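Local coordinates for protein TRAP dicarboxylate transporter, DctP subunit (Chromohalobacter salexigens, PDB 4P1L) that binds D-glucuronate in the periplasm and probably hands it to a tripartite ATP-independent (TRAP) permease for uptake into the cytoplasm, at residues S25-N30 with A81-F87; L42-A46 with P59-H63; S103-I107 with M300-Y304; S225-H229 with K293-Q297. All blocks are in the same frame, centred on the assembly; numbering follows the deposited sequence.

Contact 1. Residues S25-N30 with A81-F87; sequences SWRGWN and ALDFANF
Asp83 OD2 is gripped by the backbone N of Arg27, which meets the anti lone pair of OD2 at 2.8 Å with an N-H...O angle of 162°, and a water lies within hydrogen-bonding reach of OD2 and Ser25 O. Arg27 O in turn takes two donors, Asp83 N at 2.9 Å in the carbonyl plane and Phe84 N from a tilted position. With CG anti to its own carbonyl carbon, Asp83 lays its carboxylate nearly parallel to the Trp26 indole, the planes 11° apart, while its CB sits over the five-membered ring, 3.8 Å from the centroid. An asparagine here would probably leave the Arg27 N-H facing a weaker acceptor and unsettle the hydrogen bond from Ser242 to OD1. Past Asp83 the segments run as parallel neighbours, axes 9° apart, in the five-stranded mixed sheet of the N-terminal lobe, with Gly28 paired to Phe84 and Trp29 to Ala85. Asn86 N donates to Trp29 O in a nearly straight bond; the return bond from Trp29 N to Phe84 O is weak. Gly28 lets the Phe84 ring fold back over the strand, its CA 3.4 Å from the ring centroid, where a side chain would collide with the ring. On the other face, Trp29 CB meets Ala85 CB, and Trp29 CE3 lies 3.7 Å from Phe87 CE1. Farther along, a water joins Asn30 OD1 to Asn86 O. Asn30 ND2 bonds His63 ND1, Asn86 OD1 bonds Asn38 ND2, and Asn86 ND2 bonds Glu234, a glucuronate-binding residue.

Contact 2. Residues L42-A46 with P59-H63; sequences LESFA and PKVYH
His63 NE2 donates to Glu43 OE2 at 2.8 Å, and the bond is nearly straight, 170° at the hydrogen. The carboxylate oxygen lies in the imidazole plane, whereas the nitrogen meets OE2 on its anti side, 28° out of the carboxylate plane. Two waters carry Glu43 on to the strand backbone: one donates to OE1 and accepts from Val61 N at 2.8 Å, the other donates to OE2 and to Val61 O. A bend at chi2 turns the carboxylate toward Val61 and His63. A glutamine in its place would probably deprive His63 of its charged acceptor and disturb the water bridges to Val61. Next to these polar groups lies apolar packing. Val61 CG2 fits against the helix, 4.0 Å from Leu42 CB and 4.2 Å from Ala46 CB, and Ala46 CB also meets Pro59 CB at 4.0 Å. Val61 CG1 lies over one face of the His63 ring, and on the ring's other nitrogen, ND1, Asn30 ND2 donates, so both nitrogens are engaged and the ring's rotation is fixed. Helix 37-52 is the crossover of the beta-alpha-beta unit formed with strands 26-29 and 59-62; its segment runs at 164° to strand 59-62, an outermost strand of the sheet. Deeper in, Leu42 and Phe45 rest on Leu236 of strand 234-239, and Phe45 also packs on helix 248-282.

Contact 3. Residues S103-I107 with M300-Y304; sequences SLPFI and MQPIY
Tyr304 reaches over to the 103-107 loop and donates its hydroxyl to Pro105 O, OH to O 2.7 Å. Tyr304 CG stands anti to the carbonyl carbon (chi1 -80°), which carries the ring to the loop, where Leu104 CB sits over one ring face, 4.2 Å from the centroid. The acceptor Pro105 O lies near the ring plane, at its edge; the hydroxyl, by contrast, stands above the carbonyl plane of Pro105, 41° out of it. Ile107 CB also packs against the hydroxyl oxygen, at 3.5 Å. The carbonyl is presented by a type II beta turn from Leu104 to Ile107, in which Phe106 takes the left-handed conformation (phi 64°) and Ile107 N bonds back to Leu104 O. Met300, a selenomethionine, is bent at both chi2 and chi3, a shape that folds its chain against the turn: SE lies 3.8 Å from Pro105 CB, and CG meets the edge of the Phe106 ring at CD2, 3.9 Å away. The side chains of Leu104 and Ile303 run antiparallel alongside one another, CD2 of Leu104 4.0 Å from CG2 of Ile303. In the chain the turn follows strand 84-88 and precedes helix 111-118, and the start of helix 301-310 packs on it. Helix 172-181 meets Met300 and Ile303, helix 315-323 touches Leu104, Ile107 and Tyr304, and Phe106 leans on Phe296 of helix 293-298.

Contact 4. Residues S225-H229 with K293-Q297; sequences SLTEH and KSAFQ
Lys293 bends once, at chi3 (60°), and Glu228 runs extended beyond CG; together these torsions bring NZ to OE2 in a salt bridge of 2.8 Å. The contact packs helix 293-298 against strand 223-230 of the four-stranded mixed sheet in the second lobe of this solute-binding fold, the short axes crossing at -46°. Here the strand is irregular: Leu226 is the centre of an inverse gamma turn, closed by Thr227 N to Ser225 O, and Glu228 has positive phi and psi. The ammonium comes to OE2 on the anti side, 21° out of the carboxylate plane. On its way there the aliphatic part of Lys293 passes the carbonyls of the kink, CD lying 3.9 Å from Leu226 O and CE 3.8 Å from Thr227 O. Its NZ has a further partner in a water that donates to Glu228 O, so the lysine holds the side chain of that glutamate directly and its backbone through a water. Inward of this charged pair, which is only partly exposed, the chemistry turns apolar, and Phe296 approaches Thr227. OG1 of that threonine is turned away from the ring to share a hydrogen bond with His229 ND1, 2.8 Å apart, and it also accepts from the backbone N of Leu148 in the adjacent strand 146-150. That leaves the methyl to the helix: Thr227 CG2 sits over one face of the Phe296 ring, offset toward the rim, 3.7 Å from CE2.

The four contacts form two touching pairs on opposite sides of the chain's centre. Contacts 1 and 2 share a sheet: Trp26 O and Gly28 O of contact 1 probably accept from Lys60 N and Tyr62 N of contact 2, and Phe84 packs on Pro59. Contacts 3 and 4 meet where Phe106 N probably bonds His229 O, and successive helices supply their second segments. All four are largely buried, but contact 1 depends on strand pairing, whereas 2 and 4 set an apolar interior beneath partly exposed charged groups and waters. Contact 3 is chiefly apolar, with one hydroxyl bond. Centres of contacts 1 and 3 lie about 31 Å apart.

Contact 1. Residues S25-N30 with A81-F87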
loop_
_atom_site.group_PDB
_atom_site.type_symbol
_atom_site.label_atom_id
_atom_site.label_comp_id
_atom_site.label_asym_id
_atom_site.label_seq_id
_atom_site.Cartn_x
_atom_site.Cartn_y
_atom_site.Cartn_z
ATOM N N SER A 25 -21.179 5.508 -16.966
ATOM C CA SER A 25 -19.727 5.609 -17.096
ATOM C C SER A 25 -18.960 5.981 -15.802
ATOM O O SER A 25 -19.168 7.046 -15.223
ATOM C CB SER A 25 -19.376 6.629 -18.171
ATOM O OG SER A 25 -17.991 6.590 -18.417
ATOM N N TRP A 26 -18.053 5.104 -15.381
ATOM C CA TRP A 26 -17.213 5.340 -14.204
ATOM C C TRP A 26 -15.751 5.383 -14.631
ATOM O O TRP A 26 -15.340 4.581 -15.471
ATOM C CB TRP A 26 -17.359 4.186 -13.209
ATOM C CG TRP A 26 -18.432 4.361 -12.193
ATOM C CD1 TRP A 26 -19.419 5.295 -12.180
ATOM C CD2 TRP A 26 -18.612 3.564 -11.007
ATOM N NE1 TRP A 26 -20.222 5.125 -11.064
ATOM C CE2 TRP A 26 -19.747 4.072 -10.328
ATOM C CE3 TRP A 26 -17.933 2.463 -10.467
ATOM C CZ2 TRP A 26 -20.210 3.524 -9.120
ATOM C CZ3 TRP A 26 -18.394 1.920 -9.266
ATOM C CH2 TRP A 26 -19.519 2.451 -8.608
ATOM N N ARG A 27 -14.965 6.290 -14.057
ATOM C CA ARG A 27 -13.515 6.260 -14.252
ATOM C C ARG A 27 -12.825 5.846 -12.956
ATOM O O ARG A 27 -13.147 6.339 -11.871
ATOM C CB ARG A 27 -12.948 7.621 -14.649
ATOM C CG ARG A 27 -13.681 8.306 -15.753
ATOM C CD ARG A 27 -13.646 9.781 -15.473
ATOM N NE ARG A 27 -12.524 10.417 -16.133
ATOM C CZ ARG A 27 -11.923 11.522 -15.703
ATOM N NH1 ARG A 27 -12.299 12.113 -14.571
ATOM N NH2 ARG A 27 -10.921 12.024 -16.406
ATOM N N GLY A 28 -11.859 4.958 -13.111
ATOM C CA GLY A 28 -11.131 4.431 -11.978
ATOM C C GLY A 28 -9.640 4.608 -12.138
ATOM O O GLY A 28 -9.115 4.759 -13.255
ATOM N N TRP A 29 -8.955 4.550 -10.999
ATOM C CA TRP A 29 -7.544 4.917 -10.923
ATOM C C TRP A 29 -6.714 3.761 -10.387
ATOM O O TRP A 29 -7.086 3.103 -9.405
ATOM C CB TRP A 29 -7.402 6.121 -9.986
ATOM C CG TRP A 29 -6.009 6.694 -9.835
ATOM C CD1 TRP A 29 -5.467 7.720 -10.556
ATOM C CD2 TRP A 29 -5.008 6.292 -8.903
ATOM N NE1 TRP A 29 -4.189 7.975 -10.142
ATOM C CE2 TRP A 29 -3.875 7.108 -9.131
ATOM C CE3 TRP A 29 -4.939 5.310 -7.905
ATOM C CZ2 TRP A 29 -2.702 6.979 -8.398
ATOM C CZ3 TRP A 29 -3.756 5.189 -7.173
ATOM C CH2 TRP A 29 -2.668 6.028 -7.418
ATOM N N ASN A 30 -5.587 3.516 -11.041
ATOM C CA ASN A 30 -4.568 2.585 -10.561
ATOM C C ASN A 30 -3.210 3.192 -10.873
ATOM O O ASN A 30 -3.018 3.713 -11.968
ATOM C CB ASN A 30 -4.756 1.249 -11.283
ATOM C CG ASN A 30 -3.718 0.241 -10.946
ATOM O OD1 ASN A 30 -3.148 0.233 -9.836
ATOM N ND2 ASN A 30 -3.520 -0.701 -11.864
ATOM N N ALA A 81 -14.921 13.491 -8.611
ATOM C CA ALA A 81 -14.397 13.715 -9.960
ATOM C C ALA A 81 -13.905 12.398 -10.570
ATOM O O ALA A 81 -14.036 12.179 -11.779
ATOM C CB ALA A 81 -13.283 14.743 -9.939
ATOM N N LEU A 82 -13.315 11.543 -9.733
ATOM C CA LEU A 82 -13.065 10.141 -10.081
ATOM C C LEU A 82 -14.053 9.268 -9.332
ATOM O O LEU A 82 -14.470 9.602 -8.218
ATOM C CB LEU A 82 -11.646 9.711 -9.717
ATOM C CG LEU A 82 -10.507 10.406 -10.466
ATOM C CD1 LEU A 82 -9.174 9.988 -9.840
ATOM C CD2 LEU A 82 -10.531 10.044 -11.929
ATOM N N ASP A 83 -14.430 8.147 -9.936
ATOM C CA ASP A 83 -15.487 7.309 -9.372
ATOM C C ASP A 83 -15.009 6.161 -8.492
ATOM O O ASP A 83 -15.643 5.836 -7.481
ATOM C CB ASP A 83 -16.354 6.750 -10.499
ATOM C CG ASP A 83 -16.998 7.838 -11.322
ATOM O OD1 ASP A 83 -17.935 8.495 -10.803
ATOM O OD2 ASP A 83 -16.589 7.997 -12.494
ATOM N N PHE A 84 -13.907 5.526 -8.870
ATOM C CA PHE A 84 -13.368 4.454 -8.047
ATOM C C PHE A 84 -11.840 4.388 -8.147
ATOM O O PHE A 84 -11.240 5.023 -9.005
ATOM C CB PHE A 84 -14.035 3.112 -8.400
ATOM C CG PHE A 84 -13.650 2.542 -9.762
ATOM C CD1 PHE A 84 -14.201 3.040 -10.930
ATOM C CD2 PHE A 84 -12.766 1.468 -9.858
ATOM C CE1 PHE A 84 -13.874 2.509 -12.169
ATOM C CE2 PHE A 84 -12.443 0.931 -11.085
ATOM C CZ PHE A 84 -12.994 1.454 -12.251
ATOM N N ALA A 85 -11.209 3.627 -7.257
ATOM C CA ALA A 85 -9.773 3.572 -7.242
ATOM C C ALA A 85 -9.267 2.474 -6.307
ATOM O O ALA A 85 -9.970 2.028 -5.387
ATOM C CB ALA A 85 -9.220 4.904 -6.827
ATOM N N ASN A 86 -8.037 2.067 -6.580
ATOM C CA ASN A 86 -7.217 1.231 -5.711
ATOM C C ASN A 86 -6.184 2.161 -5.088
ATOM O O ASN A 86 -5.299 2.671 -5.769
ATOM C CB ASN A 86 -6.607 0.109 -6.569
ATOM C CG ASN A 86 -5.425 -0.604 -5.933
ATOM O OD1 ASN A 86 -4.534 -1.038 -6.645
ATOM N ND2 ASN A 86 -5.409 -0.735 -4.603
ATOM N N PHE A 87 -6.346 2.438 -3.794
ATOM C CA PHE A 87 -5.381 3.245 -3.082
ATOM C C PHE A 87 -4.620 2.415 -2.055
ATOM O O PHE A 87 -5.225 1.625 -1.326
ATOM C CB PHE A 87 -6.063 4.385 -2.324
ATOM C CG PHE A 87 -6.723 5.400 -3.198
ATOM C CD1 PHE A 87 -6.049 5.958 -4.271
ATOM C CD2 PHE A 87 -8.024 5.798 -2.952
ATOM C CE1 PHE A 87 -6.647 6.890 -5.077
ATOM C CE2 PHE A 87 -8.633 6.760 -3.758
ATOM C CZ PHE A 87 -7.926 7.299 -4.828
HETATM O O HOH W 1 -17.848 9.748 -14.322
HETATM O O HOH W 2 -3.230 1.767 -7.436
#

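Contact 2. Residues L42-A46 with P59-H63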
loop_
_atom_site.group_PDB
_atom_site.type_symbol
_atom_site.label_atom_id
_atom_site.label_comp_id
_atom_site.label_asym_id
_atom_site.label_seq_id
_atom_site.Cartn_x
_atom_site.Cartn_y
_atom_site.Cartn_z
ATOM N N LEU A 42 -8.506 -5.147 -11.004
ATOM C CA LEU A 42 -9.362 -3.996 -11.292
ATOM C C LEU A 42 -10.107 -4.163 -12.603
ATOM O O LEU A 42 -11.250 -3.729 -12.720
ATOM C CB LEU A 42 -8.545 -2.710 -11.345
ATOM C CG LEU A 42 -8.047 -2.213 -9.980
ATOM C CD1 LEU A 42 -7.040 -1.074 -10.120
ATOM C CD2 LEU A 42 -9.233 -1.787 -9.054
ATOM N N GLU A 43 -9.455 -4.747 -13.607
ATOM C CA GLU A 43 -10.123 -4.970 -14.895
ATOM C C GLU A 43 -11.209 -6.024 -14.704
ATOM O O GLU A 43 -12.289 -5.926 -15.294
ATOM C CB GLU A 43 -9.128 -5.409 -15.980
ATOM C CG GLU A 43 -8.162 -4.329 -16.437
ATOM C CD GLU A 43 -8.818 -3.207 -17.234
ATOM O OE1 GLU A 43 -10.044 -3.291 -17.491
ATOM O OE2 GLU A 43 -8.085 -2.243 -17.593
ATOM N N SER A 44 -10.939 -7.025 -13.865
ATOM C CA SER A 44 -11.951 -8.037 -13.546
ATOM C C SER A 44 -13.144 -7.382 -12.873
ATOM O O SER A 44 -14.287 -7.661 -13.212
ATOM C CB SER A 44 -11.380 -9.118 -12.637
ATOM O OG SER A 44 -10.398 -9.868 -13.324
ATOM N N PHE A 45 -12.863 -6.499 -11.920
ATOM C CA PHE A 45 -13.924 -5.746 -11.236
ATOM C C PHE A 45 -14.740 -4.957 -12.257
ATOM O O PHE A 45 -15.974 -4.993 -12.259
ATOM C CB PHE A 45 -13.298 -4.811 -10.202
ATOM C CG PHE A 45 -14.246 -3.795 -9.610
ATOM C CD1 PHE A 45 -15.224 -4.173 -8.701
ATOM C CD2 PHE A 45 -14.111 -2.445 -9.913
ATOM C CE1 PHE A 45 -16.063 -3.239 -8.148
ATOM C CE2 PHE A 45 -14.944 -1.496 -9.332
ATOM C CZ PHE A 45 -15.923 -1.897 -8.465
ATOM N N ALA A 46 -14.049 -4.243 -13.135
ATOM C CA ALA A 46 -14.732 -3.426 -14.126
ATOM C C ALA A 46 -15.685 -4.270 -14.981
ATOM O O ALA A 46 -16.821 -3.871 -15.233
ATOM C CB ALA A 46 -13.724 -2.703 -15.017
ATOM N N PRO A 59 -17.507 0.693 -15.731
ATOM C CA PRO A 59 -16.232 1.258 -15.269
ATOM C C PRO A 59 -15.111 1.106 -16.286
ATOM O O PRO A 59 -15.040 0.126 -17.044
ATOM C CB PRO A 59 -15.927 0.448 -14.003
ATOM C CG PRO A 59 -17.251 -0.213 -13.627
ATOM C CD PRO A 59 -17.915 -0.469 -14.924
ATOM N N LYS A 60 -14.241 2.109 -16.313
ATOM C CA LYS A 60 -13.048 2.064 -17.130
ATOM C C LYS A 60 -11.879 2.364 -16.241
ATOM O O LYS A 60 -11.875 3.381 -15.543
ATOM C CB LYS A 60 -13.124 3.090 -18.264
ATOM C CG LYS A 60 -12.081 2.868 -19.358
ATOM C CD LYS A 60 -12.291 3.808 -20.556
ATOM C CE LYS A 60 -13.570 3.497 -21.356
ATOM N NZ LYS A 60 -13.607 4.211 -22.691
ATOM N N VAL A 61 -10.882 1.485 -16.253
ATOM C CA VAL A 61 -9.708 1.680 -15.390
ATOM C C VAL A 61 -8.614 2.423 -16.143
ATOM O O VAL A 61 -8.258 2.058 -17.261
ATOM C CB VAL A 61 -9.138 0.345 -14.848
ATOM C CG1 VAL A 61 -7.995 0.624 -13.866
ATOM C CG2 VAL A 61 -10.244 -0.470 -14.201
ATOM N N TYR A 62 -8.121 3.491 -15.535
ATOM C CA TYR A 62 -6.958 4.202 -16.042
ATOM C C TYR A 62 -5.740 3.788 -15.214
ATOM O O TYR A 62 -5.596 4.183 -14.069
ATOM C CB TYR A 62 -7.172 5.707 -15.979
ATOM C CG TYR A 62 -8.168 6.201 -17.023
ATOM C CD1 TYR A 62 -9.538 6.064 -16.840
ATOM C CD2 TYR A 62 -7.719 6.794 -18.203
ATOM C CE1 TYR A 62 -10.444 6.535 -17.829
ATOM C CE2 TYR A 62 -8.596 7.254 -19.162
ATOM C CZ TYR A 62 -9.953 7.128 -18.977
ATOM O OH TYR A 62 -10.805 7.586 -19.965
ATOM N N HIS A 63 -4.867 3.001 -15.817
ATOM C CA HIS A 63 -3.663 2.542 -15.162
ATOM C C HIS A 63 -2.514 3.543 -15.306
ATOM O O HIS A 63 -2.665 4.591 -15.945
ATOM C CB HIS A 63 -3.240 1.208 -15.770
ATOM C CG HIS A 63 -4.311 0.182 -15.762
ATOM N ND1 HIS A 63 -4.478 -0.683 -14.704
ATOM C CD2 HIS A 63 -5.263 -0.135 -16.664
ATOM C CE1 HIS A 63 -5.502 -1.479 -14.944
ATOM N NE2 HIS A 63 -5.981 -1.181 -16.140
HETATM O O HOH W 3 -11.313 -0.882 -17.747
HETATM O O HOH W 4 -8.666 -0.221 -18.963
#

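Contact 3. Residues S103-I107 with M300-Y304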
loop_
_atom_site.group_PDB
_atom_site.type_symbol
_atom_site.label_atom_id
_atom_site.label_comp_id
_atom_site.label_asym_id
_atom_site.label_seq_id
_atom_site.Cartn_x
_atom_site.Cartn_y
_atom_site.Cartn_z
ATOM N N SER A 103 0.206 2.460 9.109
ATOM C CA SER A 103 1.573 2.855 8.743
ATOM C C SER A 103 2.518 2.793 9.919
ATOM O O SER A 103 3.678 3.172 9.799
ATOM C CB SER A 103 1.566 4.266 8.156
ATOM O OG SER A 103 0.994 4.249 6.868
ATOM N N LEU A 104 2.048 2.301 11.062
ATOM C CA LEU A 104 2.985 2.040 12.140
ATOM C C LEU A 104 3.857 0.848 11.748
ATOM O O LEU A 104 3.331 -0.217 11.405
ATOM C CB LEU A 104 2.241 1.825 13.472
ATOM C CG LEU A 104 1.545 3.054 14.085
ATOM C CD1 LEU A 104 0.533 2.666 15.185
ATOM C CD2 LEU A 104 2.592 4.040 14.668
ATOM N N PRO A 105 5.189 1.025 11.762
ATOM C CA PRO A 105 6.078 -0.056 11.335
ATOM C C PRO A 105 5.894 -1.324 12.167
ATOM O O PRO A 105 5.765 -1.251 13.394
ATOM C CB PRO A 105 7.489 0.539 11.503
ATOM C CG PRO A 105 7.262 2.028 11.366
ATOM C CD PRO A 105 5.930 2.267 12.043
ATOM N N PHE A 106 5.874 -2.465 11.500
ATOM C CA PHE A 106 5.753 -3.768 12.181
ATOM C C PHE A 106 4.438 -3.996 12.928
ATOM O O PHE A 106 4.345 -4.891 13.761
ATOM C CB PHE A 106 6.957 -3.985 13.139
ATOM C CG PHE A 106 8.290 -3.911 12.448
ATOM C CD1 PHE A 106 8.779 -5.005 11.734
ATOM C CD2 PHE A 106 9.057 -2.744 12.477
ATOM C CE1 PHE A 106 9.992 -4.938 11.096
ATOM C CE2 PHE A 106 10.283 -2.691 11.831
ATOM C CZ PHE A 106 10.739 -3.766 11.138
ATOM N N ILE A 107 3.394 -3.231 12.645
ATOM C CA ILE A 107 2.162 -3.441 13.386
ATOM C C ILE A 107 1.549 -4.812 13.059
ATOM O O ILE A 107 0.931 -5.434 13.918
ATOM C CB ILE A 107 1.138 -2.299 13.208
ATOM C CG1 ILE A 107 0.078 -2.447 14.297
ATOM C CG2 ILE A 107 0.577 -2.249 11.785
ATOM C CD1 ILE A 107 -0.770 -1.239 14.466
HETATM N N MSE A 300 11.446 1.246 16.854
HETATM C CA MSE A 300 10.224 1.947 16.474
HETATM C C MSE A 300 9.375 2.431 17.658
HETATM O O MSE A 300 8.403 3.168 17.468
HETATM C CB MSE A 300 9.350 1.072 15.573
HETATM C CG MSE A 300 10.092 0.465 14.401
HETATM SE SE MSE A 300 10.697 1.833 13.095
HETATM C CE MSE A 300 12.504 2.119 13.669
ATOM N N GLN A 301 9.738 2.038 18.872
ATOM C CA GLN A 301 8.940 2.373 20.057
ATOM C C GLN A 301 8.536 3.854 20.181
ATOM O O GLN A 301 7.371 4.161 20.487
ATOM C CB GLN A 301 9.668 1.923 21.332
ATOM C CG GLN A 301 8.778 1.977 22.580
ATOM C CD GLN A 301 7.615 1.005 22.495
ATOM O OE1 GLN A 301 7.802 -0.194 22.288
ATOM N NE2 GLN A 301 6.401 1.524 22.631
ATOM N N PRO A 302 9.474 4.785 19.929
ATOM C CA PRO A 302 9.121 6.201 20.069
ATOM C C PRO A 302 8.029 6.609 19.104
ATOM O O PRO A 302 7.254 7.519 19.405
ATOM C CB PRO A 302 10.424 6.936 19.707
ATOM C CG PRO A 302 11.503 5.936 19.987
ATOM C CD PRO A 302 10.913 4.603 19.646
ATOM N N ILE A 303 7.975 5.946 17.947
ATOM C CA ILE A 303 6.944 6.224 16.954
ATOM C C ILE A 303 5.562 5.852 17.511
ATOM O O ILE A 303 4.586 6.614 17.406
ATOM C CB ILE A 303 7.249 5.499 15.623
ATOM C CG1 ILE A 303 8.600 5.994 15.088
ATOM C CG2 ILE A 303 6.178 5.781 14.619
ATOM C CD1 ILE A 303 9.031 5.339 13.757
ATOM N N TYR A 304 5.486 4.687 18.129
ATOM C CA TYR A 304 4.232 4.226 18.703
ATOM C C TYR A 304 3.834 5.117 19.882
ATOM O O TYR A 304 2.677 5.508 19.998
ATOM C CB TYR A 304 4.355 2.770 19.165
ATOM C CG TYR A 304 4.220 1.714 18.076
ATOM C CD1 TYR A 304 5.231 1.475 17.158
ATOM C CD2 TYR A 304 3.078 0.934 18.002
ATOM C CE1 TYR A 304 5.096 0.475 16.179
ATOM C CE2 TYR A 304 2.928 -0.052 17.035
ATOM C CZ TYR A 304 3.926 -0.270 16.126
ATOM O OH TYR A 304 3.789 -1.272 15.196
#

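Contact 4. Residues S225-H229 with K293-Q297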
loop_
_atom_site.group_PDB
_atom_site.type_symbol
_atom_site.label_atom_id
_atom_site.label_comp_id
_atom_site.label_asym_id
_atom_site.label_seq_id
_atom_site.Cartn_x
_atom_site.Cartn_y
_atom_site.Cartn_z
ATOM N N SER A 225 17.198 -5.833 1.162
ATOM C CA SER A 225 17.392 -6.380 2.516
ATOM C C SER A 225 16.028 -6.498 3.187
ATOM O O SER A 225 15.308 -5.511 3.284
ATOM C CB SER A 225 18.302 -5.474 3.317
ATOM O OG SER A 225 19.596 -5.320 2.724
ATOM N N LEU A 226 15.706 -7.695 3.683
ATOM C CA LEU A 226 14.342 -8.041 4.075
ATOM C C LEU A 226 13.945 -7.537 5.464
ATOM O O LEU A 226 13.608 -8.308 6.393
ATOM C CB LEU A 226 14.149 -9.561 3.939
ATOM C CG LEU A 226 14.078 -10.041 2.487
ATOM C CD1 LEU A 226 14.356 -11.535 2.343
ATOM C CD2 LEU A 226 12.707 -9.727 1.918
ATOM N N THR A 227 13.943 -6.221 5.600
ATOM C CA THR A 227 13.404 -5.586 6.793
ATOM C C THR A 227 11.900 -5.850 7.030
ATOM O O THR A 227 11.487 -5.904 8.180
ATOM C CB THR A 227 13.665 -4.084 6.751
ATOM O OG1 THR A 227 13.267 -3.568 5.468
ATOM C CG2 THR A 227 15.149 -3.785 7.027
ATOM N N GLU A 228 11.086 -5.950 5.959
ATOM C CA GLU A 228 9.669 -6.288 6.043
ATOM C C GLU A 228 8.980 -5.407 7.095
ATOM O O GLU A 228 8.207 -5.877 7.939
ATOM C CB GLU A 228 9.492 -7.800 6.290
ATOM C CG GLU A 228 10.128 -8.605 5.171
ATOM C CD GLU A 228 10.043 -10.105 5.318
ATOM O OE1 GLU A 228 9.885 -10.801 4.295
ATOM O OE2 GLU A 228 10.172 -10.595 6.436
ATOM N N HIS A 229 9.270 -4.109 6.986
ATOM C CA HIS A 229 8.954 -3.115 8.009
ATOM C C HIS A 229 7.539 -2.528 7.965
ATOM O O HIS A 229 7.096 -1.961 8.965
ATOM C CB HIS A 229 9.991 -1.988 7.951
ATOM C CG HIS A 229 10.190 -1.406 6.586
ATOM N ND1 HIS A 229 11.334 -1.607 5.845
ATOM C CD2 HIS A 229 9.383 -0.625 5.830
ATOM C CE1 HIS A 229 11.212 -0.993 4.682
ATOM N NE2 HIS A 229 10.040 -0.381 4.655
ATOM N N LYS A 293 15.023 -8.889 12.773
ATOM C CA LYS A 293 13.956 -7.935 12.518
ATOM C C LYS A 293 13.492 -7.291 13.819
ATOM O O LYS A 293 13.099 -6.115 13.848
ATOM C CB LYS A 293 12.793 -8.616 11.773
ATOM C CG LYS A 293 13.027 -8.776 10.268
ATOM C CD LYS A 293 11.985 -9.709 9.604
ATOM C CE LYS A 293 10.557 -9.185 9.762
ATOM N NZ LYS A 293 9.531 -10.080 9.066
ATOM N N SER A 294 13.589 -8.027 14.916
ATOM C CA SER A 294 13.173 -7.476 16.201
ATOM C C SER A 294 14.045 -6.270 16.627
ATOM O O SER A 294 13.592 -5.385 17.380
ATOM C CB SER A 294 13.138 -8.568 17.265
ATOM O OG SER A 294 14.412 -8.731 17.830
ATOM N N ALA A 295 15.282 -6.200 16.131
ATOM C CA ALA A 295 16.151 -5.060 16.450
ATOM C C ALA A 295 15.660 -3.787 15.756
ATOM O O ALA A 295 15.785 -2.674 16.287
ATOM C CB ALA A 295 17.623 -5.341 16.084
ATOM N N PHE A 296 15.091 -3.947 14.564
ATOM C CA PHE A 296 14.524 -2.824 13.848
ATOM C C PHE A 296 13.245 -2.402 14.525
ATOM O O PHE A 296 13.015 -1.226 14.750
ATOM C CB PHE A 296 14.212 -3.210 12.405
ATOM C CG PHE A 296 15.418 -3.230 11.519
ATOM C CD1 PHE A 296 16.216 -4.368 11.445
ATOM C CD2 PHE A 296 15.746 -2.134 10.755
ATOM C CE1 PHE A 296 17.322 -4.400 10.630
ATOM C CE2 PHE A 296 16.844 -2.175 9.939
ATOM C CZ PHE A 296 17.644 -3.306 9.896
ATOM N N GLN A 297 12.428 -3.392 14.868
ATOM C CA GLN A 297 11.162 -3.132 15.523
ATOM C C GLN A 297 11.352 -2.425 16.855
ATOM O O GLN A 297 10.590 -1.516 17.196
ATOM C CB GLN A 297 10.424 -4.444 15.720
ATOM C CG GLN A 297 9.072 -4.312 16.410
ATOM C CD GLN A 297 8.272 -5.615 16.365
ATOM O OE1 GLN A 297 8.814 -6.675 16.043
ATOM N NE2 GLN A 297 6.987 -5.537 16.700
HETATM O O HOH W 5 7.431 -8.374 8.767
#